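Side-chain contacts in bromoperoxidase A1 (Streptomyces aureofaciens, PDB 1A8Q), which brominates and chlorinates organic substrates without haem or metal and may be a chlorinating enzyme in 7-chlorotetracycline biosynthesis: residues Val23-Trp28 / Gly98-Tyr103; Ala92-Gly97 / Ser250-Ala255; Val116-Ile121 / Glu262-Asp267; Gly161-Asn166 / Asp178-Met183; Val217-Gly220 / Val225-Ile228. All coordinates share one frame; numbering follows the deposited sequence.

Contact 1: Val23-Trp28 / Gly98-Tyr103; sequences VFIHGW and GELARY
Ile25, the last residue of strand 21-25, meets helix 96-107 with both branches of its side chain, each on a different residue. Its CG2 methyl lies against the carboxylate end of Glu99, 3.5 Å from OE2 and 3.6 Å from CD, and is also near Glu99 CB and CG, at slightly longer range. The other branch carries the CD1 methyl to Leu100, where it packs on CB at 4.0 Å with the two side chains crossing at about a right angle. The split follows from the first torsion of Ile25: CG1 stands anti to the carbonyl carbon (chi1 -58°), which turns CG2 to the other side, anti to the backbone N. Glu99 is stretched out to CG and beyond (chi2 174°), bringing its carboxylate level with the isoleucine methyl.

No hydrogen bond joins the two segments, and the buried carboxylate is satisfied by residues around them. OE1 forms a salt bridge with NH2 of Arg54, and OE2 is hydrogen-bonded to NE2 of His52; the two together would be expected to favour the charged form of Glu99. Arg54 also reaches back to the strand end, its NH1 bonding the backbone O of His26. Further out, Glu99 touches Phe72 and Leu76 of helix 69-82, while Leu100 rests on Leu90 and Ala92 of strand 88-93. Helix 96-107, which follows the nucleophile strand 88-93, thus packs across neighbouring strands 21-25 and 88-93 of the alpha/beta hydrolase sheet, with helix 69-82 alongside.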
# COMPACT_ATOMS: atom_id res chain seq x y z
N VAL A 23 -1.24 3.48 11.46
CA VAL A 23 -0.16 3.93 10.57
C VAL A 23 -0.48 3.40 9.19
O VAL A 23 -0.63 2.19 8.95
CB VAL A 23 1.21 3.43 11.04
CG1 VAL A 23 2.30 3.71 10.00
CG2 VAL A 23 1.60 4.04 12.39
N PHE A 24 -0.56 4.31 8.22
CA PHE A 24 -0.97 3.98 6.86
C PHE A 24 0.24 3.91 5.94
O PHE A 24 1.12 4.78 6.05
CB PHE A 24 -1.93 5.06 6.32
CG PHE A 24 -3.29 5.06 7.00
CD1 PHE A 24 -3.44 5.82 8.15
CD2 PHE A 24 -4.32 4.33 6.45
CE1 PHE A 24 -4.71 5.82 8.77
CE2 PHE A 24 -5.59 4.34 7.07
CZ PHE A 24 -5.74 5.11 8.21
N ILE A 25 0.24 2.87 5.10
CA ILE A 25 1.42 2.58 4.26
C ILE A 25 0.99 2.55 2.82
O ILE A 25 0.23 1.72 2.32
CB ILE A 25 1.97 1.15 4.63
CG1 ILE A 25 2.32 1.09 6.12
CG2 ILE A 25 3.23 0.85 3.81
CD1 ILE A 25 2.57 -0.36 6.59
N HIS A 26 1.40 3.60 2.04
CA HIS A 26 0.87 3.79 0.72
C HIS A 26 1.43 2.90 -0.40
O HIS A 26 2.45 2.27 -0.15
CB HIS A 26 1.10 5.28 0.26
CG HIS A 26 2.54 5.63 0.01
ND1 HIS A 26 3.15 5.41 -1.20
CD2 HIS A 26 3.47 6.19 0.85
CE1 HIS A 26 4.41 5.82 -1.10
NE2 HIS A 26 4.64 6.28 0.09
N GLY A 27 0.76 2.93 -1.55
CA GLY A 27 1.23 2.10 -2.67
C GLY A 27 2.02 2.91 -3.71
O GLY A 27 2.27 4.09 -3.55
N TRP A 28 2.39 2.21 -4.79
CA TRP A 28 3.14 2.85 -5.88
C TRP A 28 2.15 3.45 -6.83
O TRP A 28 1.11 2.84 -7.15
CB TRP A 28 3.86 1.67 -6.56
CG TRP A 28 4.66 1.89 -7.82
CD1 TRP A 28 5.98 2.15 -7.91
CD2 TRP A 28 4.18 1.79 -9.17
NE1 TRP A 28 6.38 2.24 -9.22
CE2 TRP A 28 5.29 2.01 -10.01
CE3 TRP A 28 2.95 1.52 -9.77
CZ2 TRP A 28 5.21 1.99 -11.41
CZ3 TRP A 28 2.85 1.50 -11.15
CH2 TRP A 28 4.00 1.74 -11.95
N GLY A 98 3.65 -5.29 0.99
CA GLY A 98 4.93 -5.95 1.14
C GLY A 98 5.76 -5.31 2.22
O GLY A 98 6.56 -5.94 2.90
N GLU A 99 5.72 -3.95 2.37
CA GLU A 99 6.39 -3.28 3.48
C GLU A 99 5.85 -3.77 4.82
O GLU A 99 6.62 -3.99 5.77
CB GLU A 99 6.22 -1.74 3.32
CG GLU A 99 6.84 -0.93 4.46
CD GLU A 99 6.77 0.59 4.18
OE1 GLU A 99 6.99 0.95 3.01
OE2 GLU A 99 6.49 1.32 5.12
N LEU A 100 4.54 -3.93 4.90
CA LEU A 100 3.87 -4.39 6.14
C LEU A 100 4.31 -5.85 6.42
O LEU A 100 4.81 -6.08 7.50
CB LEU A 100 2.37 -4.32 5.93
CG LEU A 100 1.51 -4.38 7.22
CD1 LEU A 100 0.04 -4.03 6.88
CD2 LEU A 100 1.52 -5.78 7.79
N ALA A 101 4.22 -6.67 5.40
CA ALA A 101 4.62 -8.09 5.60
C ALA A 101 6.06 -8.23 5.99
O ALA A 101 6.45 -8.99 6.91
CB ALA A 101 4.29 -8.83 4.32
N ARG A 102 6.98 -7.53 5.31
CA ARG A 102 8.40 -7.67 5.63
C ARG A 102 8.73 -7.04 6.96
O ARG A 102 9.62 -7.50 7.65
CB ARG A 102 9.25 -7.14 4.44
CG ARG A 102 10.75 -7.26 4.71
CD ARG A 102 11.22 -8.72 4.83
NE ARG A 102 10.60 -9.56 3.84
CZ ARG A 102 11.07 -9.75 2.61
NH1 ARG A 102 12.17 -9.11 2.23
NH2 ARG A 102 10.40 -10.57 1.79
N TYR A 103 8.01 -5.98 7.42
CA TYR A 103 8.17 -5.47 8.77
C TYR A 103 7.83 -6.57 9.80
O TYR A 103 8.63 -6.73 10.73
CB TYR A 103 7.24 -4.22 8.97
CG TYR A 103 7.35 -3.74 10.41
CD1 TYR A 103 8.36 -2.93 10.89
CD2 TYR A 103 6.36 -4.19 11.28
CE1 TYR A 103 8.39 -2.56 12.24
CE2 TYR A 103 6.39 -3.83 12.62
CZ TYR A 103 7.39 -3.04 13.08
OH TYR A 103 7.40 -2.69 14.41

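Contact 2: Ala92-Gly97 / Ser250-Ala255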
# COMPACT_ATOMS: atom_id res chain seq x y z
N ALA A 92 -2.17 -1.10 4.97
CA ALA A 92 -1.32 -0.94 3.78
C ALA A 92 -2.11 -1.11 2.50
O ALA A 92 -3.06 -1.89 2.44
CB ALA A 92 -0.26 -2.06 3.88
N HIS A 93 -1.70 -0.36 1.46
CA HIS A 93 -2.34 -0.56 0.15
C HIS A 93 -1.30 -1.04 -0.87
O HIS A 93 -0.17 -0.58 -0.81
CB HIS A 93 -2.88 0.81 -0.35
CG HIS A 93 -3.35 0.78 -1.76
ND1 HIS A 93 -2.75 1.65 -2.69
CD2 HIS A 93 -4.27 0.09 -2.44
CE1 HIS A 93 -3.33 1.47 -3.86
NE2 HIS A 93 -4.26 0.52 -3.75
N SER A 94 -1.71 -1.96 -1.73
CA SER A 94 -0.87 -2.38 -2.88
C SER A 94 0.50 -2.84 -2.50
O SER A 94 0.65 -3.67 -1.58
CB SER A 94 -0.87 -1.12 -3.80
OG SER A 94 -0.52 -1.52 -5.12
N MET A 95 1.63 -2.30 -3.07
CA MET A 95 2.95 -2.71 -2.66
C MET A 95 3.30 -2.36 -1.25
O MET A 95 4.18 -2.91 -0.62
CB MET A 95 4.07 -2.23 -3.63
CG MET A 95 4.29 -0.70 -3.48
SD MET A 95 5.93 -0.29 -4.17
CE MET A 95 7.01 -0.55 -2.81
N GLY A 96 2.55 -1.43 -0.58
CA GLY A 96 2.65 -1.15 0.83
C GLY A 96 2.42 -2.42 1.68
O GLY A 96 2.94 -2.57 2.77
N GLY A 97 1.64 -3.33 1.15
CA GLY A 97 1.40 -4.64 1.82
C GLY A 97 2.69 -5.45 1.91
O GLY A 97 2.84 -6.18 2.90
N SER A 250 -15.04 -3.46 -7.42
CA SER A 250 -14.16 -2.36 -7.02
C SER A 250 -12.79 -2.46 -7.70
O SER A 250 -12.28 -3.55 -7.93
CB SER A 250 -13.95 -2.32 -5.51
OG SER A 250 -15.16 -1.79 -4.94
N SER A 251 -12.20 -1.28 -7.91
CA SER A 251 -10.87 -1.24 -8.53
C SER A 251 -9.74 -1.31 -7.54
O SER A 251 -9.84 -1.60 -6.36
CB SER A 251 -10.80 0.14 -9.22
OG SER A 251 -10.68 1.21 -8.29
N HIS A 252 -8.53 -1.03 -8.04
CA HIS A 252 -7.33 -0.99 -7.25
C HIS A 252 -7.29 0.29 -6.41
O HIS A 252 -6.54 0.35 -5.43
CB HIS A 252 -6.08 -0.98 -8.18
CG HIS A 252 -4.80 -1.19 -7.43
ND1 HIS A 252 -4.63 -2.34 -6.66
CD2 HIS A 252 -3.65 -0.52 -7.30
CE1 HIS A 252 -3.46 -2.31 -6.06
NE2 HIS A 252 -2.80 -1.24 -6.47
N GLY A 253 -8.10 1.29 -6.72
CA GLY A 253 -8.05 2.57 -6.03
C GLY A 253 -9.22 2.81 -5.06
O GLY A 253 -9.60 3.97 -4.85
N ILE A 254 -9.61 1.78 -4.32
CA ILE A 254 -10.73 1.87 -3.37
C ILE A 254 -10.63 3.01 -2.39
O ILE A 254 -11.66 3.68 -2.13
CB ILE A 254 -10.80 0.52 -2.59
CG1 ILE A 254 -11.36 -0.60 -3.47
CG2 ILE A 254 -11.61 0.66 -1.32
CD1 ILE A 254 -10.95 -1.97 -2.90
N ALA A 255 -9.45 3.37 -1.86
CA ALA A 255 -9.36 4.39 -0.82
C ALA A 255 -9.65 5.80 -1.35
O ALA A 255 -9.91 6.68 -0.52
CB ALA A 255 -7.96 4.40 -0.21
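Ser94 OG and His252 NE2 lie 2.7 Å apart in a hydrogen bond for which either could be the donor. The serine oxygen sits in the plane of the imidazole, at its edge, and Ser94 CB lies 3.3 Å from His252 NE2. The second ring nitrogen, His252 ND1, is hydrogen-bonded to OD2 of Asp223, so both ring nitrogens have partners and the imidazole is fixed in its rotation. The backbone of His252 is held as well: His93 NE2 donates to His252 O over 2.8 Å, arriving nearly along the C=O direction, although the N-H...O angle is 147° and the oxygen is tilted from the plane of the His93 ring. The same NE2 stands over one face of the His252 ring, displaced toward the rim, and the two ring planes meet obliquely at 39°. In the loop itself Ser251 OG accepts from Gly253 N at 3.0 Å, an ST turn. Ser94 has positive phi, at the second position of a type II' turn between strand 88-93 and helix 96-107. This conformation is characteristic of the nucleophile elbow of alpha/beta hydrolases, here bearing the serine of the Ser94-Asp223-His252 catalytic triad.

Contact 3: Val116-Ile121 / Glu262-Asp267; sequences VLLSAI and EKFNRD
Helix 260-272, the last of the chain, packs on one face of the central sheet, here chiefly through Phe264. Phe264 presents its ring to Leu118 and Val116, alternate residues of strand 112-118 that point to the same side of the sheet. The main partner is Leu118, which approaches the phenylalanine from the opposite direction and lays both methyls on the same face of the ring. Leu118 CD2 stands 4.0 Å from the centroid of the Phe264 ring and 13° off the normal, a CH-pi contact shifted toward the rim near CZ. Leu118 CD1 lies 3.9 Å from Phe264 CE1. Val116 adds a lighter touch at the ring edge, its CG1 lying 4.2 Å from Phe264 CZ and near the ring plane.

Such packing of helices on both faces of a largely parallel sheet belongs to the alpha/beta hydrolase fold, in which strand 112-118 runs beside strand 88-93, the strand that leads to the catalytic serine. The face of the sheet opposite the one occupied by Phe264 receives Leu117, whose side chain turns away from helix 260-272. With CG of Phe264 anti to the backbone N (chi1 179°), the ring continues toward the strand.

Around this core, Phe264 also touches Gln38 of helix 36-44 and Ile254 of the loop that carries His252. Val116 continues along the same helix to Leu268 and Phe271. On the helix flank Asp267 forms a salt bridge from OD1 to Lys245 NZ, and its OD2 is hydrogen-bonded to Tyr247 OH.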
# COMPACT_ATOMS: atom_id res chain seq x y z
N VAL A 116 -4.15 -4.39 8.33
CA VAL A 116 -5.14 -4.39 7.27
C VAL A 116 -4.37 -4.41 5.95
O VAL A 116 -3.51 -3.55 5.77
CB VAL A 116 -6.01 -3.11 7.28
CG1 VAL A 116 -6.99 -3.11 6.12
CG2 VAL A 116 -6.76 -3.00 8.63
N LEU A 117 -4.74 -5.31 5.05
CA LEU A 117 -4.07 -5.39 3.74
C LEU A 117 -5.12 -5.03 2.72
O LEU A 117 -6.04 -5.79 2.45
CB LEU A 117 -3.57 -6.84 3.52
CG LEU A 117 -2.36 -7.28 4.33
CD1 LEU A 117 -2.12 -8.76 3.95
CD2 LEU A 117 -1.07 -6.54 4.02
N LEU A 118 -5.02 -3.83 2.14
CA LEU A 118 -6.00 -3.41 1.13
C LEU A 118 -5.42 -3.55 -0.26
O LEU A 118 -4.39 -2.89 -0.57
CB LEU A 118 -6.28 -1.88 1.40
CG LEU A 118 -7.19 -1.22 0.36
CD1 LEU A 118 -8.60 -1.78 0.32
CD2 LEU A 118 -7.31 0.30 0.64
N SER A 119 -6.01 -4.39 -1.08
CA SER A 119 -5.60 -4.60 -2.48
C SER A 119 -4.09 -4.79 -2.54
O SER A 119 -3.41 -4.14 -3.36
CB SER A 119 -6.00 -3.37 -3.32
OG SER A 119 -7.40 -3.04 -3.06
N ALA A 120 -3.56 -5.68 -1.71
CA ALA A 120 -2.14 -5.79 -1.49
C ALA A 120 -1.48 -6.93 -2.26
O ALA A 120 -2.14 -7.93 -2.54
CB ALA A 120 -1.89 -5.97 0.01
N ILE A 121 -0.20 -6.78 -2.50
CA ILE A 121 0.55 -7.75 -3.28
C ILE A 121 0.82 -9.12 -2.67
O ILE A 121 1.05 -10.02 -3.50
CB ILE A 121 1.89 -7.15 -3.75
CG1 ILE A 121 2.83 -6.83 -2.59
CG2 ILE A 121 1.62 -5.91 -4.65
CD1 ILE A 121 4.22 -6.36 -3.05
N GLU A 262 -15.97 5.42 1.13
CA GLU A 262 -16.78 5.42 2.36
C GLU A 262 -17.06 4.00 2.87
O GLU A 262 -17.11 3.82 4.10
CB GLU A 262 -18.11 6.13 2.11
CG GLU A 262 -17.91 7.61 1.87
CD GLU A 262 -17.52 8.02 0.47
OE1 GLU A 262 -17.50 7.26 -0.51
OE2 GLU A 262 -17.19 9.22 0.25
N LYS A 263 -17.17 3.08 1.93
CA LYS A 263 -17.36 1.67 2.32
C LYS A 263 -16.13 1.20 3.06
O LYS A 263 -16.21 0.53 4.11
CB LYS A 263 -17.72 0.85 1.09
CG LYS A 263 -17.93 -0.64 1.29
CD LYS A 263 -17.94 -1.31 -0.09
CE LYS A 263 -18.21 -2.80 0.05
NZ LYS A 263 -18.73 -3.29 -1.27
N PHE A 264 -14.91 1.50 2.52
CA PHE A 264 -13.69 1.08 3.19
C PHE A 264 -13.56 1.75 4.54
O PHE A 264 -13.17 1.15 5.54
CB PHE A 264 -12.42 1.39 2.33
CG PHE A 264 -11.15 0.98 3.01
CD1 PHE A 264 -10.86 -0.39 3.21
CD2 PHE A 264 -10.24 1.91 3.46
CE1 PHE A 264 -9.72 -0.74 3.90
CE2 PHE A 264 -9.06 1.55 4.08
CZ PHE A 264 -8.79 0.20 4.30
N ASN A 265 -13.85 3.06 4.64
CA ASN A 265 -13.72 3.73 5.92
C ASN A 265 -14.62 3.04 6.98
O ASN A 265 -14.18 2.90 8.12
CB ASN A 265 -14.14 5.20 5.76
CG ASN A 265 -13.13 6.06 5.01
OD1 ASN A 265 -12.05 5.57 4.73
ND2 ASN A 265 -13.52 7.32 4.76
N ARG A 266 -15.81 2.67 6.56
CA ARG A 266 -16.76 2.01 7.48
C ARG A 266 -16.21 0.66 7.95
O ARG A 266 -16.13 0.38 9.16
CB ARG A 266 -18.06 1.81 6.73
CG ARG A 266 -19.33 1.47 7.49
CD ARG A 266 -20.50 2.15 6.76
NE ARG A 266 -21.49 2.70 7.68
CZ ARG A 266 -22.80 2.43 7.61
NH1 ARG A 266 -23.31 1.64 6.67
NH2 ARG A 266 -23.63 2.96 8.50
N ASP A 267 -15.66 -0.12 7.03
CA ASP A 267 -15.06 -1.40 7.39
C ASP A 267 -13.84 -1.26 8.28
O ASP A 267 -13.55 -2.07 9.16
CB ASP A 267 -14.70 -2.26 6.17
CG ASP A 267 -15.92 -2.87 5.54
OD1 ASP A 267 -16.96 -3.05 6.26
OD2 ASP A 267 -15.96 -3.18 4.33

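Contact 4: Gly161-Asn166 / Asp178-Met183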
# COMPACT_ATOMS: atom_id res chain seq x y z
N GLY A 161 -6.30 2.27 -15.71
CA GLY A 161 -6.36 0.91 -15.14
C GLY A 161 -6.43 0.94 -13.62
O GLY A 161 -7.05 0.07 -12.99
N PHE A 162 -5.69 1.87 -12.99
CA PHE A 162 -5.61 1.90 -11.53
C PHE A 162 -7.02 2.05 -10.94
O PHE A 162 -7.32 1.47 -9.90
CB PHE A 162 -4.73 3.09 -11.14
CG PHE A 162 -4.26 3.13 -9.72
CD1 PHE A 162 -5.02 3.76 -8.76
CD2 PHE A 162 -3.02 2.60 -9.41
CE1 PHE A 162 -4.56 3.82 -7.44
CE2 PHE A 162 -2.54 2.70 -8.11
CZ PHE A 162 -3.34 3.29 -7.17
N PHE A 163 -7.87 2.85 -11.56
CA PHE A 163 -9.21 3.11 -11.04
C PHE A 163 -10.29 2.36 -11.81
O PHE A 163 -11.48 2.60 -11.53
CB PHE A 163 -9.54 4.62 -11.19
CG PHE A 163 -8.70 5.51 -10.32
CD1 PHE A 163 -8.75 5.45 -8.95
CD2 PHE A 163 -7.81 6.42 -10.91
CE1 PHE A 163 -7.98 6.25 -8.12
CE2 PHE A 163 -7.04 7.24 -10.10
CZ PHE A 163 -7.11 7.16 -8.72
N SER A 164 -9.93 1.43 -12.69
CA SER A 164 -10.91 0.73 -13.53
C SER A 164 -11.86 1.73 -14.16
O SER A 164 -13.08 1.55 -14.29
CB SER A 164 -11.74 -0.30 -12.71
OG SER A 164 -10.84 -1.29 -12.25
N ALA A 165 -11.27 2.79 -14.74
CA ALA A 165 -12.09 3.88 -15.27
C ALA A 165 -12.63 3.57 -16.65
O ALA A 165 -13.30 4.40 -17.30
CB ALA A 165 -11.21 5.14 -15.29
N ASN A 166 -12.34 2.38 -17.17
CA ASN A 166 -12.90 1.90 -18.41
C ASN A 166 -14.29 1.30 -18.21
O ASN A 166 -14.96 0.98 -19.21
CB ASN A 166 -11.97 0.87 -19.06
CG ASN A 166 -11.29 -0.02 -18.03
OD1 ASN A 166 -11.88 -0.57 -17.10
ND2 ASN A 166 -9.97 -0.17 -18.20
N ASP A 178 -6.20 13.24 -12.16
CA ASP A 178 -5.24 14.33 -12.05
C ASP A 178 -4.47 14.25 -10.74
O ASP A 178 -3.28 14.54 -10.68
CB ASP A 178 -5.93 15.70 -12.16
CG ASP A 178 -6.47 15.97 -13.55
OD1 ASP A 178 -6.13 15.33 -14.56
OD2 ASP A 178 -7.39 16.80 -13.65
N ALA A 179 -5.13 13.85 -9.65
CA ALA A 179 -4.41 13.72 -8.37
C ALA A 179 -3.39 12.57 -8.36
O ALA A 179 -2.34 12.67 -7.71
CB ALA A 179 -5.42 13.54 -7.24
N PHE A 180 -3.74 11.49 -9.06
CA PHE A 180 -2.83 10.36 -9.24
C PHE A 180 -1.53 10.88 -9.89
O PHE A 180 -0.44 10.60 -9.38
CB PHE A 180 -3.52 9.30 -10.12
CG PHE A 180 -2.66 8.08 -10.38
CD1 PHE A 180 -2.72 6.99 -9.52
CD2 PHE A 180 -1.88 8.02 -11.52
CE1 PHE A 180 -1.93 5.87 -9.81
CE2 PHE A 180 -1.11 6.89 -11.80
CZ PHE A 180 -1.15 5.82 -10.93
N TRP A 181 -1.74 11.57 -11.01
CA TRP A 181 -0.56 12.14 -11.71
C TRP A 181 0.22 13.07 -10.81
O TRP A 181 1.45 13.01 -10.75
CB TRP A 181 -1.06 12.86 -12.96
CG TRP A 181 0.00 13.64 -13.70
CD1 TRP A 181 0.90 13.17 -14.60
CD2 TRP A 181 0.23 15.04 -13.54
NE1 TRP A 181 1.69 14.25 -15.04
CE2 TRP A 181 1.28 15.39 -14.41
CE3 TRP A 181 -0.37 16.05 -12.79
CZ2 TRP A 181 1.75 16.69 -14.52
CZ3 TRP A 181 0.09 17.35 -12.92
CH2 TRP A 181 1.18 17.67 -13.77
N TYR A 182 -0.44 13.97 -10.08
CA TYR A 182 0.22 14.94 -9.19
C TYR A 182 1.07 14.25 -8.14
O TYR A 182 2.21 14.67 -7.86
CB TYR A 182 -0.90 15.77 -8.51
CG TYR A 182 -0.44 16.75 -7.47
CD1 TYR A 182 -0.39 16.40 -6.12
CD2 TYR A 182 -0.17 18.07 -7.83
CE1 TYR A 182 0.00 17.29 -5.15
CE2 TYR A 182 0.19 18.98 -6.85
CZ TYR A 182 0.24 18.61 -5.53
OH TYR A 182 0.63 19.48 -4.55
N MET A 183 0.55 13.19 -7.48
CA MET A 183 1.32 12.46 -6.51
C MET A 183 2.51 11.73 -7.20
O MET A 183 3.59 11.72 -6.59
CB MET A 183 0.43 11.41 -5.77
CG MET A 183 -0.55 12.23 -4.89
SD MET A 183 -1.50 11.00 -3.90
CE MET A 183 -2.77 10.65 -5.09
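A cluster of three phenylalanines beside the catalytic histidine joins the end of helix 137-162 to helix 174-184, in the helical region between strands 112-118 and 215-220 that forms the cap of this alpha/beta hydrolase. Phe180 drives the edge of its ring at the face of Phe162 in an edge-to-face pair, with centroids 4.7 Å apart and planes at 56°. Phe180 CE1 stands over the centre of the Phe162 ring, 3.4 Å above its plane and 3.5 Å from Phe162 CD2. The Phe162 ring also meets the imidazole of His252 edge-to-face; through Phe162 the cluster therefore borders the active site. The helix ends just beyond it in a Schellman motif: Ser164, of positive phi, is the C-prime residue, with its N bonded to Gly161 O and Ala165 N to Glu160 O. The rings of the successive residues also meet, Phe162 CD1 lying over the centre of the Phe163 ring. Here CG of Phe163 is anti to the carbonyl carbon (chi1 -68°), whereas that of Phe162 is anti to the backbone N. From this position the ring edge of Phe163 reaches the base of the Phe180 side chain, Phe163 CE2 lying 4.1 Å from Phe180 CB.

Contact 5: Val217-Gly220 / Val225-Ile228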
# COMPACT_ATOMS: atom_id res chain seq x y z
N VAL A 217 -8.16 -8.54 5.33
CA VAL A 217 -7.71 -8.44 3.93
C VAL A 217 -8.89 -7.96 3.13
O VAL A 217 -9.99 -8.55 3.17
CB VAL A 217 -7.24 -9.83 3.42
CG1 VAL A 217 -6.81 -9.68 1.96
CG2 VAL A 217 -6.08 -10.33 4.28
N VAL A 218 -8.80 -6.78 2.47
CA VAL A 218 -9.88 -6.25 1.64
C VAL A 218 -9.40 -6.21 0.19
O VAL A 218 -8.25 -5.82 0.02
CB VAL A 218 -10.23 -4.80 2.06
CG1 VAL A 218 -11.27 -4.17 1.14
CG2 VAL A 218 -10.77 -4.83 3.50
N HIS A 219 -10.20 -6.60 -0.81
CA HIS A 219 -9.67 -6.55 -2.17
C HIS A 219 -10.85 -6.44 -3.12
O HIS A 219 -11.89 -7.10 -2.88
CB HIS A 219 -8.90 -7.86 -2.44
CG HIS A 219 -7.75 -7.74 -3.40
ND1 HIS A 219 -6.48 -7.88 -2.98
CD2 HIS A 219 -7.73 -7.48 -4.73
CE1 HIS A 219 -5.63 -7.71 -4.01
NE2 HIS A 219 -6.38 -7.46 -5.06
N GLY A 220 -10.70 -5.64 -4.16
CA GLY A 220 -11.80 -5.51 -5.13
C GLY A 220 -11.68 -6.67 -6.12
O GLY A 220 -10.57 -7.02 -6.51
N VAL A 225 -4.81 -4.19 -11.46
CA VAL A 225 -3.39 -3.99 -11.17
C VAL A 225 -2.85 -5.17 -10.36
O VAL A 225 -1.78 -5.74 -10.67
CB VAL A 225 -3.15 -2.68 -10.39
CG1 VAL A 225 -1.68 -2.42 -10.08
CG2 VAL A 225 -3.69 -1.47 -11.18
N VAL A 226 -3.57 -5.55 -9.30
CA VAL A 226 -3.17 -6.61 -8.38
C VAL A 226 -4.30 -7.64 -8.37
O VAL A 226 -5.34 -7.41 -7.79
CB VAL A 226 -2.89 -6.05 -6.98
CG1 VAL A 226 -2.52 -7.14 -5.98
CG2 VAL A 226 -1.73 -5.02 -7.04
N PRO A 227 -4.13 -8.76 -9.06
CA PRO A 227 -5.25 -9.68 -9.28
C PRO A 227 -5.69 -10.37 -8.01
O PRO A 227 -4.88 -10.97 -7.33
CB PRO A 227 -4.72 -10.67 -10.31
CG PRO A 227 -3.23 -10.60 -10.15
CD PRO A 227 -2.95 -9.13 -9.89
N ILE A 228 -7.01 -10.26 -7.74
CA ILE A 228 -7.50 -10.81 -6.49
C ILE A 228 -7.19 -12.28 -6.31
O ILE A 228 -6.81 -12.64 -5.19
CB ILE A 228 -9.01 -10.53 -6.34
CG1 ILE A 228 -9.49 -10.92 -4.95
CG2 ILE A 228 -9.85 -11.19 -7.43
CD1 ILE A 228 -10.92 -10.45 -4.67
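The chain leaves strand 215-220 at Gly220 and doubles back within a few residues, bringing the backbone of Ile228 alongside that of His219 with their CA atoms 6.4 Å apart. The side chain of His219 lies between the two arms. Its NE2 donates to the backbone O of Val226 at 2.9 Å, a straight bond (N-H...O 166°) with the oxygen in the ring plane, although the nitrogen lies above the carbonyl plane. Val226 also gives its CG1 methyl to the same end of the ring, 3.7 Å from His219 CE1. The turn enclosed by this pair carries Asp223, the acid of the catalytic triad, which follows the strand as expected in the alpha/beta hydrolase fold; its OD1 accepts from the backbone N of both Val225 and Val226. The bond from His219 NE2 to Val226 O links the strand to the segment after the acid. Ile228 lies across a face of the imidazole, with CA 4.1 Å from the ring centroid in a CH-pi contact and CB 3.7 Å from His219 CD2. Its CG1, anti to the backbone N (chi1 -172°), runs back along the histidine, and Ile228 CD1 lies 3.9 Å from Gly220 O.

How the contacts relate
The five contacts share one alpha/beta hydrolase domain, and contact 2 touches all the others. Contacts 1, 2, 3 and 5 draw on adjacent strands of the central sheet, in the order 21-25, 88-93, 112-118 and 215-220, while contacts 1 and 2 share helix 96-107. Contact 4 lies in the helical cap, its centre about 12 Å from that of contact 2 and about 20 Å from that of contact 1. Along the chain, contacts 1 and 2 alternate, as do 2 and 3; contacts 4 and 5 both fall between the segments of contact 2. Contact 2 holds Ser94 and His252, and the turn between the segments of contact 5 carries Asp223, bringing the triad together at the strand ends.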